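PDB 3GT5: N-acetylglucosamine 2-epimerase from Xylella fastidiosa, which is an isomerase that probably epimerises or otherwise isomerises a sugar, as do relatives in the N-acylglucosamine 2-epimerase family. Local coordinates for residues Phe57-Asn60 against Tyr61-Tyr65; Gly171-Ala174 against Asn175-Met178; Pro247-Gln250 against Thr251-Ala254; Trp339-Trp343 against Gln344-Asp348; Arg356-Asp359 against Gly360-Lys364. All coordinates share one frame; numbering follows the deposited sequence.

Contact 1. Residues Phe57-Asn60 against Tyr61-Tyr65; sequences FVFN and YAMAY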
loop_
_atom_site.group_PDB
_atom_site.type_symbol
_atom_site.label_atom_id
_atom_site.label_comp_id
_atom_site.label_asym_id
_atom_site.label_seq_id
_atom_site.Cartn_x
_atom_site.Cartn_y
_atom_site.Cartn_z
ATOM N N PHE A 57 -9.262 3.855 4.097
ATOM C CA PHE A 57 -10.720 3.651 3.953
ATOM C C PHE A 57 -11.337 4.583 2.900
ATOM O O PHE A 57 -12.294 4.218 2.249
ATOM C CB PHE A 57 -11.459 3.866 5.253
ATOM C CG PHE A 57 -11.610 2.633 6.100
ATOM C CD1 PHE A 57 -12.357 1.548 5.654
ATOM C CD2 PHE A 57 -11.073 2.595 7.376
ATOM C CE1 PHE A 57 -12.511 0.415 6.461
ATOM C CE2 PHE A 57 -11.232 1.461 8.194
ATOM C CZ PHE A 57 -11.958 0.382 7.720
ATOM N N VAL A 58 -10.798 5.789 2.726
ATOM C CA VAL A 58 -11.235 6.642 1.604
ATOM C C VAL A 58 -10.944 5.968 0.264
ATOM O O VAL A 58 -11.789 5.947 -0.621
ATOM C CB VAL A 58 -10.542 8.003 1.659
ATOM C CG1 VAL A 58 -10.739 8.835 0.355
ATOM C CG2 VAL A 58 -11.015 8.781 2.844
ATOM N N PHE A 59 -9.756 5.385 0.102
ATOM C CA PHE A 59 -9.443 4.593 -1.095
ATOM C C PHE A 59 -10.465 3.445 -1.299
ATOM O O PHE A 59 -10.978 3.291 -2.408
ATOM C CB PHE A 59 -7.977 4.068 -1.031
ATOM C CG PHE A 59 -7.618 3.081 -2.082
ATOM C CD1 PHE A 59 -6.913 3.486 -3.200
ATOM C CD2 PHE A 59 -7.927 1.726 -1.930
ATOM C CE1 PHE A 59 -6.530 2.570 -4.175
ATOM C CE2 PHE A 59 -7.558 0.784 -2.930
ATOM C CZ PHE A 59 -6.850 1.225 -4.044
ATOM N N ASN A 60 -10.706 2.636 -0.255
ATOM C CA ASN A 60 -11.610 1.464 -0.283
ATOM C C ASN A 60 -12.916 1.923 -0.935
ATOM O O ASN A 60 -13.429 1.319 -1.873
ATOM C CB ASN A 60 -12.034 1.016 1.127
ATOM C CG ASN A 60 -11.032 0.145 1.876
ATOM O OD1 ASN A 60 -9.865 -0.005 1.488
ATOM N ND2 ASN A 60 -11.531 -0.490 2.986
ATOM N N TYR A 61 -13.463 2.986 -0.391
ATOM C CA TYR A 61 -14.819 3.363 -0.798
ATOM C C TYR A 61 -14.818 4.064 -2.143
ATOM O O TYR A 61 -15.762 3.870 -2.942
ATOM C CB TYR A 61 -15.438 4.239 0.266
ATOM C CG TYR A 61 -16.077 3.508 1.446
ATOM C CD1 TYR A 61 -17.297 2.875 1.291
ATOM C CD2 TYR A 61 -15.498 3.520 2.709
ATOM C CE1 TYR A 61 -17.898 2.219 2.321
ATOM C CE2 TYR A 61 -16.101 2.899 3.782
ATOM C CZ TYR A 61 -17.313 2.229 3.565
ATOM O OH TYR A 61 -17.993 1.630 4.607
ATOM N N ALA A 62 -13.789 4.879 -2.420
ATOM C CA ALA A 62 -13.681 5.517 -3.753
ATOM C C ALA A 62 -13.554 4.526 -4.872
ATOM O O ALA A 62 -14.261 4.634 -5.842
ATOM C CB ALA A 62 -12.544 6.523 -3.804
ATOM N N MET A 63 -12.660 3.529 -4.741
ATOM C CA MET A 63 -12.468 2.556 -5.788
ATOM C C MET A 63 -13.737 1.671 -5.933
ATOM O O MET A 63 -14.138 1.325 -7.038
ATOM C CB MET A 63 -11.203 1.737 -5.510
ATOM C CG MET A 63 -9.919 2.602 -5.506
ATOM S SD MET A 63 -9.509 3.464 -7.081
ATOM C CE MET A 63 -9.160 2.000 -8.013
ATOM N N ALA A 64 -14.389 1.350 -4.825
ATOM C CA ALA A 64 -15.678 0.638 -4.875
ATOM C C ALA A 64 -16.794 1.440 -5.551
ATOM O O ALA A 64 -17.538 0.888 -6.345
ATOM C CB ALA A 64 -16.103 0.179 -3.505
ATOM N N TYR A 65 -16.897 2.725 -5.252
ATOM C CA TYR A 65 -17.867 3.572 -5.953
ATOM C C TYR A 65 -17.605 3.607 -7.462
ATOM O O TYR A 65 -18.549 3.482 -8.245
ATOM C CB TYR A 65 -17.843 4.974 -5.402
ATOM C CG TYR A 65 -18.694 5.916 -6.215
ATOM C CD1 TYR A 65 -20.079 5.887 -6.127
ATOM C CD2 TYR A 65 -18.103 6.832 -7.043
ATOM C CE1 TYR A 65 -20.859 6.788 -6.859
ATOM C CE2 TYR A 65 -18.842 7.720 -7.786
ATOM C CZ TYR A 65 -20.209 7.686 -7.703
ATOM O OH TYR A 65 -20.900 8.594 -8.445
#
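F59 and M63, one turn apart on helix 51-68, make a CH-pi and Met-aromatic pair on one of the helices of the (alpha/alpha)6 barrel that is the fold of this epimerase family. The pair illustrates how an i to i+4 spacing sets a flexible side chain over a flat one. The phenyl ring is swung out with its CG anti to the backbone N (chi1 171°), which turns one face up the helix; the first torsion of M63 (chi1 -63°) puts its CG over that face. The bends beyond CG leave the sulfur farther off, with M63 SD 4.8 Å from the F59 ring centroid in an oblique approach. Beneath the pair the backbone is regular, and M63 N donates to F59 O at 2.9 Å. Other faces of the helix meet other parts of the barrel: Y61 OH bonds to H23, N60 ND2 bonds to the carbonyl of T375, and A62 lies against helices 71-88 and 112-127. Y377, from helix 377-387, meets the F59 ring edge-to-face. On the ring face that M63 covers, its CG stands almost over the centre, 3.7 Å from the F59 ring centroid and just 13° off the ring normal.

Contact 2. Residues Gly171-Ala174 against Asn175-Met178; sequences GQNA and NMHM
N173 and H177 lie side by side on the first turns of helix 172-189, their side chains pointing the same way with amide and imidazole planes 38° apart. The oxygen of the amide, N173 OD1, comes to the edge of the ring near its plane, 3.2 Å from H177 CD2; the angle to NE2 is poor for a hydrogen bond, and the oxygen rests at the C-H edge of the ring. The M176 chain runs out straight and then bends at chi3 (64°), which carries its methyl CE to 3.3 Å from N173 OD1 and over one face of the H177 ring, displaced toward the rim. Q172 crosses M176 obliquely, its OE1 3.7 Å from M176 CB. The polar ends are held from outside the turn: Q172 bonds to W253 and E219, N173 ND2 to the carbonyl of F240, and H177 ND1 to E180. N175 ND2 instead reaches back to G171 O at 3.0 Å, lying nearly in line with that carbonyl, while its OD1 accepts from the backbone N of Y156. A side-chain amide thus serves the last carbonyl of strand 170-171, where the backbone N of N175 lies too far away to do so. Such a buried, polar first turn, facing helix 247-263, belongs to the inner part of the (alpha/alpha)6 barrel, where relatives in this family probably form their sugar pocket.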
loop_
_atom_site.group_PDB
_atom_site.type_symbol
_atom_site.label_atom_id
_atom_site.label_comp_id
_atom_site.label_asym_id
_atom_site.label_seq_id
_atom_site.Cartn_x
_atom_site.Cartn_y
_atom_site.Cartn_z
ATOM N N GLY A 171 14.112 6.107 4.116
ATOM C CA GLY A 171 13.337 4.887 3.980
ATOM C C GLY A 171 12.777 4.730 2.594
ATOM O O GLY A 171 12.303 5.719 2.006
ATOM N N GLN A 172 12.820 3.499 2.064
ATOM C CA GLN A 172 12.268 3.254 0.725
ATOM C C GLN A 172 10.727 3.265 0.789
ATOM O O GLN A 172 10.076 3.631 -0.223
ATOM C CB GLN A 172 12.826 1.962 0.071
ATOM C CG GLN A 172 12.151 0.658 0.524
ATOM C CD GLN A 172 10.846 0.410 -0.223
ATOM O OE1 GLN A 172 10.783 0.720 -1.413
ATOM N NE2 GLN A 172 9.845 -0.167 0.440
ATOM N N ASN A 173 10.148 2.845 1.929
ATOM C CA ASN A 173 8.698 2.546 2.002
ATOM C C ASN A 173 7.817 3.770 1.770
ATOM O O ASN A 173 6.865 3.715 0.967
ATOM C CB ASN A 173 8.392 1.906 3.363
ATOM C CG ASN A 173 7.147 1.045 3.366
ATOM O OD1 ASN A 173 6.447 0.935 2.395
ATOM N ND2 ASN A 173 6.909 0.382 4.474
ATOM N N ALA A 174 8.144 4.898 2.402
ATOM C CA ALA A 174 7.378 6.122 2.145
ATOM C C ALA A 174 7.518 6.576 0.666
ATOM O O ALA A 174 6.551 7.058 0.079
ATOM C CB ALA A 174 7.762 7.247 3.132
ATOM N N ASN A 175 8.697 6.400 0.065
ATOM C CA ASN A 175 8.931 6.763 -1.325
ATOM C C ASN A 175 8.170 5.864 -2.281
ATOM O O ASN A 175 7.676 6.296 -3.325
ATOM C CB ASN A 175 10.439 6.792 -1.575
ATOM C CG ASN A 175 11.052 8.062 -1.028
ATOM O OD1 ASN A 175 10.907 9.116 -1.635
ATOM N ND2 ASN A 175 11.711 7.985 0.159
ATOM N N MET A 176 8.080 4.579 -1.931
ATOM C CA MET A 176 7.291 3.597 -2.694
ATOM C C MET A 176 5.798 3.960 -2.696
ATOM O O MET A 176 5.157 4.017 -3.769
ATOM C CB MET A 176 7.485 2.195 -2.101
ATOM C CG MET A 176 6.889 1.055 -2.917
ATOM S SD MET A 176 6.878 -0.598 -2.001
ATOM C CE MET A 176 5.787 -0.084 -0.725
ATOM N N HIS A 177 5.250 4.255 -1.509
ATOM C CA HIS A 177 3.861 4.685 -1.430
ATOM C C HIS A 177 3.656 6.038 -2.061
ATOM O O HIS A 177 2.574 6.298 -2.573
ATOM C CB HIS A 177 3.317 4.584 -0.023
ATOM C CG HIS A 177 3.161 3.163 0.410
ATOM N ND1 HIS A 177 2.227 2.327 -0.165
ATOM C CD2 HIS A 177 3.851 2.410 1.301
ATOM C CE1 HIS A 177 2.335 1.123 0.375
ATOM N NE2 HIS A 177 3.302 1.153 1.274
ATOM N N MET A 178 4.660 6.910 -1.995
ATOM C CA MET A 178 4.555 8.204 -2.669
ATOM C C MET A 178 4.540 8.025 -4.199
ATOM O O MET A 178 3.828 8.735 -4.876
ATOM C CB MET A 178 5.657 9.186 -2.228
ATOM C CG MET A 178 5.359 10.664 -2.605
ATOM S SD MET A 178 3.865 11.366 -1.865
ATOM C CE MET A 178 4.524 11.518 -0.200
#

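Contact 3. Residues Pro247-Gln250 against Thr251-Ala254; sequences PGHQ and TEWA
P247 and T251 open helix 247-263 with a nearly straight backbone bond, T251 N to P247 O at 3.0 Å. The next two bonds are less direct: E252 N and W253 N both stand above the planes of the G248 and H249 carbonyls that accept them. T251 adds a weak, unsettled contact from OG1 to G248 O, and the same hydroxyl also bonds to S315. Of the side chains, H249 and E252 carry the contact. They point the same way, alongside one another, with imidazole and carboxylate planes 57° apart. The glutamate chain leaves with CG anti to its backbone N (chi1 -175°), and its extended course carries OE1 to the ring edge, 3.5 Å from H249 CD2. The two polar ends do not meet directly, since H249 NE2 and E252 OE1 are 4.2 Å apart. A water spans them, lying in the plane of the ring 3.2 Å from H249 NE2 and donating to E252 OE1 at 2.8 Å. On the far edge H249 ND1 bonds to E219, which helps fix the rotation of the ring. Beside this pair, W253 passes its indole close to the preceding turn, with CD1 3.2 Å from H249 O. A buried histidine and glutamate sharing a water at the start of a helix suit the polar interior of the (alpha/alpha)6 barrel, consistent with a sugar-isomerase pocket.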
loop_
_atom_site.group_PDB
_atom_site.type_symbol
_atom_site.label_atom_id
_atom_site.label_comp_id
_atom_site.label_asym_id
_atom_site.label_seq_id
_atom_site.Cartn_x
_atom_site.Cartn_y
_atom_site.Cartn_z
ATOM N N PRO A 247 10.010 -9.346 0.296
ATOM C CA PRO A 247 9.582 -9.718 -1.039
ATOM C C PRO A 247 8.332 -8.970 -1.532
ATOM O O PRO A 247 8.209 -8.676 -2.722
ATOM C CB PRO A 247 9.257 -11.237 -0.903
ATOM C CG PRO A 247 9.257 -11.520 0.522
ATOM C CD PRO A 247 10.170 -10.546 1.154
ATOM N N GLY A 248 7.421 -8.692 -0.625
ATOM C CA GLY A 248 6.189 -7.958 -0.917
ATOM C C GLY A 248 6.470 -6.591 -1.477
ATOM O O GLY A 248 5.702 -6.083 -2.281
ATOM N N HIS A 249 7.547 -5.980 -1.015
ATOM C CA HIS A 249 7.931 -4.661 -1.579
ATOM C C HIS A 249 8.604 -4.763 -2.924
ATOM O O HIS A 249 8.484 -3.823 -3.742
ATOM C CB HIS A 249 8.732 -3.824 -0.549
ATOM C CG HIS A 249 7.913 -3.289 0.576
ATOM N ND1 HIS A 249 8.468 -2.878 1.778
ATOM C CD2 HIS A 249 6.575 -3.143 0.724
ATOM C CE1 HIS A 249 7.514 -2.449 2.581
ATOM N NE2 HIS A 249 6.350 -2.602 1.970
ATOM N N GLN A 250 9.264 -5.890 -3.205
ATOM C CA GLN A 250 9.892 -6.086 -4.501
ATOM C C GLN A 250 8.781 -6.235 -5.550
ATOM O O GLN A 250 8.858 -5.667 -6.654
ATOM C CB GLN A 250 10.848 -7.286 -4.527
ATOM C CG GLN A 250 11.728 -7.401 -3.309
ATOM C CD GLN A 250 12.552 -6.171 -3.039
ATOM O OE1 GLN A 250 13.176 -5.635 -3.967
ATOM N NE2 GLN A 250 12.637 -5.766 -1.774
ATOM N N THR A 251 7.777 -7.055 -5.210
ATOM C CA THR A 251 6.662 -7.288 -6.130
ATOM C C THR A 251 5.779 -6.052 -6.262
ATOM O O THR A 251 5.292 -5.743 -7.359
ATOM C CB THR A 251 5.870 -8.541 -5.793
ATOM O OG1 THR A 251 5.201 -8.371 -4.530
ATOM C CG2 THR A 251 6.855 -9.773 -5.780
ATOM N N GLU A 252 5.579 -5.341 -5.158
ATOM C CA GLU A 252 4.835 -4.077 -5.208
ATOM C C GLU A 252 5.516 -3.094 -6.134
ATOM O O GLU A 252 4.843 -2.406 -6.909
ATOM C CB GLU A 252 4.706 -3.491 -3.815
ATOM C CG GLU A 252 3.844 -2.245 -3.704
ATOM C CD GLU A 252 3.351 -1.939 -2.283
ATOM O OE1 GLU A 252 3.691 -2.649 -1.273
ATOM O OE2 GLU A 252 2.600 -0.947 -2.125
ATOM N N TRP A 253 6.836 -2.991 -6.062
ATOM C CA TRP A 253 7.559 -2.138 -7.028
ATOM C C TRP A 253 7.388 -2.635 -8.472
ATOM O O TRP A 253 7.254 -1.829 -9.412
ATOM C CB TRP A 253 9.041 -2.055 -6.669
ATOM C CG TRP A 253 9.384 -0.936 -5.772
ATOM C CD1 TRP A 253 9.853 -1.009 -4.488
ATOM C CD2 TRP A 253 9.267 0.458 -6.079
ATOM N NE1 TRP A 253 10.033 0.246 -3.979
ATOM C CE2 TRP A 253 9.710 1.170 -4.943
ATOM C CE3 TRP A 253 8.832 1.172 -7.215
ATOM C CZ2 TRP A 253 9.717 2.586 -4.882
ATOM C CZ3 TRP A 253 8.854 2.580 -7.156
ATOM C CH2 TRP A 253 9.313 3.259 -6.015
ATOM N N ALA A 254 7.426 -3.952 -8.680
ATOM C CA ALA A 254 7.221 -4.508 -10.007
ATOM C C ALA A 254 5.872 -4.042 -10.574
ATOM O O ALA A 254 5.782 -3.632 -11.757
ATOM C CB ALA A 254 7.312 -6.022 -10.010
HETATM O O HOH W 1 3.221 -2.003 1.462
#

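Contact 4. Residues Trp339-Trp343 against Gln344-Asp348; sequences WAYAW and QHMVD
A342 and V347 meet in a wider pi-type turn near the end of helix 329-346, an outer part of the (alpha/alpha)6 barrel. One carbonyl takes two donors: A342 O accepts from M346 N at 2.9 Å and from V347 N at 3.0 Å, and the two arrive from opposite faces of its plane. Y341, A342, M346 and V347 form the buried part. There M346 closes in with its CG 3.7 Å from Y341 CE2, and its sulfur makes an oblique Met-aromatic contact with the same ring. Y341 OH is hydrogen-bonded to N362 OD1, and L358 lies against both Y341 and H345. The solvent side holds Q344 and the partly exposed H345 and W343. Y341, its CG anti to the backbone N (chi1 175°), lays one ring face beneath CB of H345, and the two rings meet obliquely, with H345 ND1 3.4 Å from Y341 CE1. Q344 is exposed, though its CB still brushes A340 O, and W343 crosses V347 obliquely with CE3 4.0 Å from V347 CG2. H14 and H349 pack beside that indole. Here a water bridges two carbonyls, donating to W343 O, which H349 also reaches, at 2.9 Å and to V347 O at 2.6 Å.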
loop_
_atom_site.group_PDB
_atom_site.type_symbol
_atom_site.label_atom_id
_atom_site.label_comp_id
_atom_site.label_asym_id
_atom_site.label_seq_id
_atom_site.Cartn_x
_atom_site.Cartn_y
_atom_site.Cartn_z
ATOM N N TRP A 339 -3.142 -16.999 -5.833
ATOM C CA TRP A 339 -4.569 -17.013 -5.477
ATOM C C TRP A 339 -4.987 -18.341 -4.813
ATOM O O TRP A 339 -5.784 -18.313 -3.896
ATOM C CB TRP A 339 -5.457 -16.736 -6.694
ATOM C CG TRP A 339 -5.860 -15.336 -6.857
ATOM C CD1 TRP A 339 -5.633 -14.530 -7.935
ATOM C CD2 TRP A 339 -6.626 -14.567 -5.937
ATOM N NE1 TRP A 339 -6.193 -13.295 -7.723
ATOM C CE2 TRP A 339 -6.814 -13.291 -6.508
ATOM C CE3 TRP A 339 -7.197 -14.834 -4.689
ATOM C CZ2 TRP A 339 -7.532 -12.293 -5.858
ATOM C CZ3 TRP A 339 -7.880 -13.844 -4.039
ATOM C CH2 TRP A 339 -8.050 -12.586 -4.623
ATOM N N ALA A 340 -4.478 -19.473 -5.301
ATOM C CA ALA A 340 -4.838 -20.766 -4.712
ATOM C C ALA A 340 -4.449 -20.800 -3.251
ATOM O O ALA A 340 -5.221 -21.235 -2.404
ATOM C CB ALA A 340 -4.208 -21.905 -5.462
ATOM N N TYR A 341 -3.227 -20.335 -2.939
ATOM C CA TYR A 341 -2.828 -20.191 -1.535
ATOM C C TYR A 341 -3.739 -19.252 -0.713
ATOM O O TYR A 341 -4.221 -19.559 0.387
ATOM C CB TYR A 341 -1.386 -19.695 -1.453
ATOM C CG TYR A 341 -1.009 -19.440 -0.040
ATOM C CD1 TYR A 341 -0.750 -20.497 0.827
ATOM C CD2 TYR A 341 -0.973 -18.161 0.476
ATOM C CE1 TYR A 341 -0.465 -20.267 2.136
ATOM C CE2 TYR A 341 -0.702 -17.921 1.803
ATOM C CZ TYR A 341 -0.445 -18.983 2.640
ATOM O OH TYR A 341 -0.178 -18.789 3.997
ATOM N N ALA A 342 -3.940 -18.068 -1.248
ATOM C CA ALA A 342 -4.751 -17.069 -0.566
ATOM C C ALA A 342 -6.182 -17.558 -0.374
ATOM O O ALA A 342 -6.743 -17.412 0.685
ATOM C CB ALA A 342 -4.714 -15.758 -1.372
ATOM N N TRP A 343 -6.770 -18.129 -1.400
ATOM C CA TRP A 343 -8.151 -18.636 -1.277
ATOM C C TRP A 343 -8.294 -19.743 -0.222
ATOM O O TRP A 343 -9.249 -19.744 0.535
ATOM C CB TRP A 343 -8.643 -19.135 -2.628
ATOM C CG TRP A 343 -10.095 -19.243 -2.710
ATOM C CD1 TRP A 343 -10.811 -20.395 -2.820
ATOM C CD2 TRP A 343 -11.037 -18.167 -2.743
ATOM N NE1 TRP A 343 -12.161 -20.101 -2.923
ATOM C CE2 TRP A 343 -12.326 -18.744 -2.851
ATOM C CE3 TRP A 343 -10.923 -16.775 -2.658
ATOM C CZ2 TRP A 343 -13.508 -17.964 -2.855
ATOM C CZ3 TRP A 343 -12.099 -16.002 -2.658
ATOM C CH2 TRP A 343 -13.370 -16.604 -2.755
ATOM N N GLN A 344 -7.309 -20.620 -0.147
ATOM C CA GLN A 344 -7.352 -21.734 0.782
ATOM C C GLN A 344 -7.058 -21.277 2.211
ATOM O O GLN A 344 -7.648 -21.805 3.165
ATOM C CB GLN A 344 -6.378 -22.856 0.361
ATOM C CG GLN A 344 -6.350 -24.039 1.340
ATOM C CD GLN A 344 -7.693 -24.745 1.431
ATOM O OE1 GLN A 344 -8.322 -25.043 0.404
ATOM N NE2 GLN A 344 -8.149 -25.012 2.663
ATOM N N HIS A 345 -6.129 -20.334 2.392
ATOM C CA HIS A 345 -5.666 -19.992 3.746
ATOM C C HIS A 345 -5.919 -18.599 4.310
ATOM O O HIS A 345 -5.995 -18.422 5.517
ATOM C CB HIS A 345 -4.164 -20.275 3.850
ATOM C CG HIS A 345 -3.808 -21.724 3.656
ATOM N ND1 HIS A 345 -3.254 -22.215 2.496
ATOM C CD2 HIS A 345 -3.962 -22.793 4.478
ATOM C CE1 HIS A 345 -3.090 -23.524 2.609
ATOM N NE2 HIS A 345 -3.516 -23.896 3.802
ATOM N N MET A 346 -5.919 -17.588 3.450
ATOM C CA MET A 346 -5.940 -16.210 3.914
ATOM C C MET A 346 -7.297 -15.503 3.833
ATOM O O MET A 346 -7.553 -14.579 4.588
ATOM C CB MET A 346 -4.900 -15.384 3.133
ATOM C CG MET A 346 -3.476 -15.932 3.270
ATOM S SD MET A 346 -2.172 -14.691 3.703
ATOM C CE MET A 346 -2.932 -14.185 5.186
ATOM N N VAL A 347 -8.154 -15.907 2.904
ATOM C CA VAL A 347 -9.451 -15.266 2.766
ATOM C C VAL A 347 -10.449 -15.920 3.725
ATOM O O VAL A 347 -10.569 -17.142 3.763
ATOM C CB VAL A 347 -9.978 -15.418 1.317
ATOM C CG1 VAL A 347 -11.419 -14.832 1.210
ATOM C CG2 VAL A 347 -9.038 -14.762 0.304
ATOM N N ASP A 348 -11.157 -15.099 4.481
ATOM C CA ASP A 348 -12.130 -15.573 5.488
ATOM C C ASP A 348 -13.444 -15.810 4.735
ATOM O O ASP A 348 -14.130 -14.862 4.379
ATOM C CB ASP A 348 -12.303 -14.540 6.586
ATOM C CG ASP A 348 -13.308 -14.975 7.683
ATOM O OD1 ASP A 348 -14.118 -15.927 7.435
ATOM O OD2 ASP A 348 -13.275 -14.397 8.794
HETATM O O HOH W 2 -8.977 -19.227 3.406
#

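Contact 5. Residues Arg356-Asp359 against Gly360-Lys364; sequences RLLD and GDNRK
D359 and R363 are brought together by two torsions: the aspartate CG sits between its own backbone N and carbonyl carbon (chi1 77°), and the arginine chain, straight at chi2, folds at chi3 (-52°). Carboxylate and guanidinium then cross obliquely, their planes 35° apart. The arginine approaches side-on, with NH2 2.8 Å and NE 3.0 Å from D359 OD2, which lies in the guanidinium plane. The second oxygen turns inward instead: D359 OD1 takes the backbone N of R363 at 2.9 Å, met from above the carboxylate plane. The chain between is a type I turn from D359 to N362, closed by N362 N to D359 O at 2.8 Å, and N362 itself takes a left-handed conformation. D359 N returns a bond to R363 O at 2.8 Å, in the carbonyl plane. Leucine packs outside the turn, with L358 CD2 3.7 Å from K364 CD. N362 is held by Y341 and by the carbonyl of R289, while K364 forms a salt bridge with D39. Three hydrogen bonds thus converge on one carboxylate, a worked case of a side chain stitching its own turn. D361 OD2 lies 4.4 Å from D359 OD2, and this proximity of like charges is probably eased by R363, which lies by both, and by R289 at D361; the arrangement would favour an ionised D359.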
loop_
_atom_site.group_PDB
_atom_site.type_symbol
_atom_site.label_atom_id
_atom_site.label_comp_id
_atom_site.label_asym_id
_atom_site.label_seq_id
_atom_site.Cartn_x
_atom_site.Cartn_y
_atom_site.Cartn_z
ATOM N N ARG A 356 -4.985 -10.984 8.604
ATOM C CA ARG A 356 -3.756 -10.194 8.447
ATOM C C ARG A 356 -2.503 -11.075 8.226
ATOM O O ARG A 356 -1.703 -10.822 7.333
ATOM C CB ARG A 356 -3.556 -9.211 9.586
ATOM C CG ARG A 356 -2.351 -8.275 9.426
ATOM C CD ARG A 356 -2.245 -7.243 10.533
ATOM N NE ARG A 356 -1.666 -7.833 11.750
ATOM C CZ ARG A 356 -0.370 -7.874 12.051
ATOM N NH1 ARG A 356 0.014 -8.449 13.188
ATOM N NH2 ARG A 356 0.551 -7.337 11.251
ATOM N N LEU A 357 -2.330 -12.120 9.030
ATOM C CA LEU A 357 -1.187 -12.971 8.886
ATOM C C LEU A 357 -1.428 -14.352 9.471
ATOM O O LEU A 357 -2.358 -14.550 10.246
ATOM C CB LEU A 357 0.036 -12.318 9.545
ATOM C CG LEU A 357 0.144 -12.407 11.065
ATOM C CD1 LEU A 357 1.558 -11.929 11.514
ATOM C CD2 LEU A 357 -0.943 -11.592 11.704
ATOM N N LEU A 358 -0.615 -15.299 9.034
ATOM C CA LEU A 358 -0.612 -16.647 9.570
ATOM C C LEU A 358 0.841 -16.936 9.906
ATOM O O LEU A 358 1.777 -16.309 9.345
ATOM C CB LEU A 358 -1.134 -17.628 8.546
ATOM C CG LEU A 358 -2.540 -17.348 7.962
ATOM C CD1 LEU A 358 -2.746 -18.294 6.765
ATOM C CD2 LEU A 358 -3.605 -17.531 9.068
ATOM N N ASP A 359 1.064 -17.913 10.779
ATOM C CA ASP A 359 2.429 -18.331 11.012
ATOM C C ASP A 359 2.927 -19.202 9.841
ATOM O O ASP A 359 2.226 -19.424 8.856
ATOM C CB ASP A 359 2.575 -18.971 12.410
ATOM C CG ASP A 359 2.036 -20.386 12.471
ATOM O OD1 ASP A 359 1.569 -20.901 11.454
ATOM O OD2 ASP A 359 2.102 -20.993 13.568
ATOM N N GLY A 360 4.173 -19.668 9.895
ATOM C CA GLY A 360 4.756 -20.364 8.759
ATOM C C GLY A 360 4.018 -21.654 8.424
ATOM O O GLY A 360 3.997 -22.087 7.240
ATOM N N ASP A 361 3.370 -22.227 9.449
ATOM C CA ASP A 361 2.477 -23.410 9.294
ATOM C C ASP A 361 1.022 -23.089 8.893
ATOM O O ASP A 361 0.137 -23.958 8.948
ATOM C CB ASP A 361 2.466 -24.200 10.597
ATOM C CG ASP A 361 3.839 -24.753 10.935
ATOM O OD1 ASP A 361 4.483 -25.339 10.022
ATOM O OD2 ASP A 361 4.265 -24.566 12.095
ATOM N N ASN A 362 0.781 -21.837 8.487
ATOM C CA ASN A 362 -0.527 -21.404 8.045
ATOM C C ASN A 362 -1.562 -21.425 9.161
ATOM O O ASN A 362 -2.761 -21.571 8.898
ATOM C CB ASN A 362 -0.981 -22.246 6.828
ATOM C CG ASN A 362 -0.105 -22.072 5.650
ATOM O OD1 ASN A 362 0.415 -20.971 5.414
ATOM N ND2 ASN A 362 0.108 -23.154 4.891
ATOM N N ARG A 363 -1.119 -21.219 10.398
ATOM C CA ARG A 363 -2.040 -21.106 11.543
ATOM C C ARG A 363 -2.267 -19.671 11.953
ATOM O O ARG A 363 -1.360 -18.854 11.915
ATOM C CB ARG A 363 -1.495 -21.889 12.734
ATOM C CG ARG A 363 -1.361 -23.394 12.459
ATOM C CD ARG A 363 -0.806 -24.143 13.697
ATOM N NE ARG A 363 0.415 -23.464 14.122
ATOM C CZ ARG A 363 1.245 -23.863 15.075
ATOM N NH1 ARG A 363 1.027 -24.984 15.764
ATOM N NH2 ARG A 363 2.330 -23.124 15.314
ATOM N N LYS A 364 -3.494 -19.379 12.381
ATOM C CA LYS A 364 -3.871 -18.089 12.932
ATOM C C LYS A 364 -3.198 -17.786 14.256
ATOM O O LYS A 364 -3.098 -18.651 15.110
ATOM C CB LYS A 364 -5.380 -18.087 13.223
ATOM C CG LYS A 364 -6.266 -18.392 12.024
ATOM C CD LYS A 364 -6.573 -17.153 11.246
ATOM C CE LYS A 364 -7.300 -16.098 12.087
ATOM N NZ LYS A 364 -8.482 -16.634 12.817
#

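In the fold
The five contacts follow one another along the chain and fall into three places. Contacts 2 and 3, with centres 12 Å apart, face each other in the interior: Q172 OE1 and W253 NE1, 2.7 Å apart, make a probable hydrogen bond, and H177 CE1 comes within 3.3 Å of E252 OE2. This polar region is probably near the sugar pocket of the family, though no ligand marks it. Contacts 4 and 5, centres 11 Å apart, join helix 329-346 to the turn after strand 357-358, through a probable hydrogen bond of 2.7 Å between Y341 OH and N362 OD1. Contact 1 is separate, its centre about 21 Å from that of contact 2 and about 28 Å from that of contact 5.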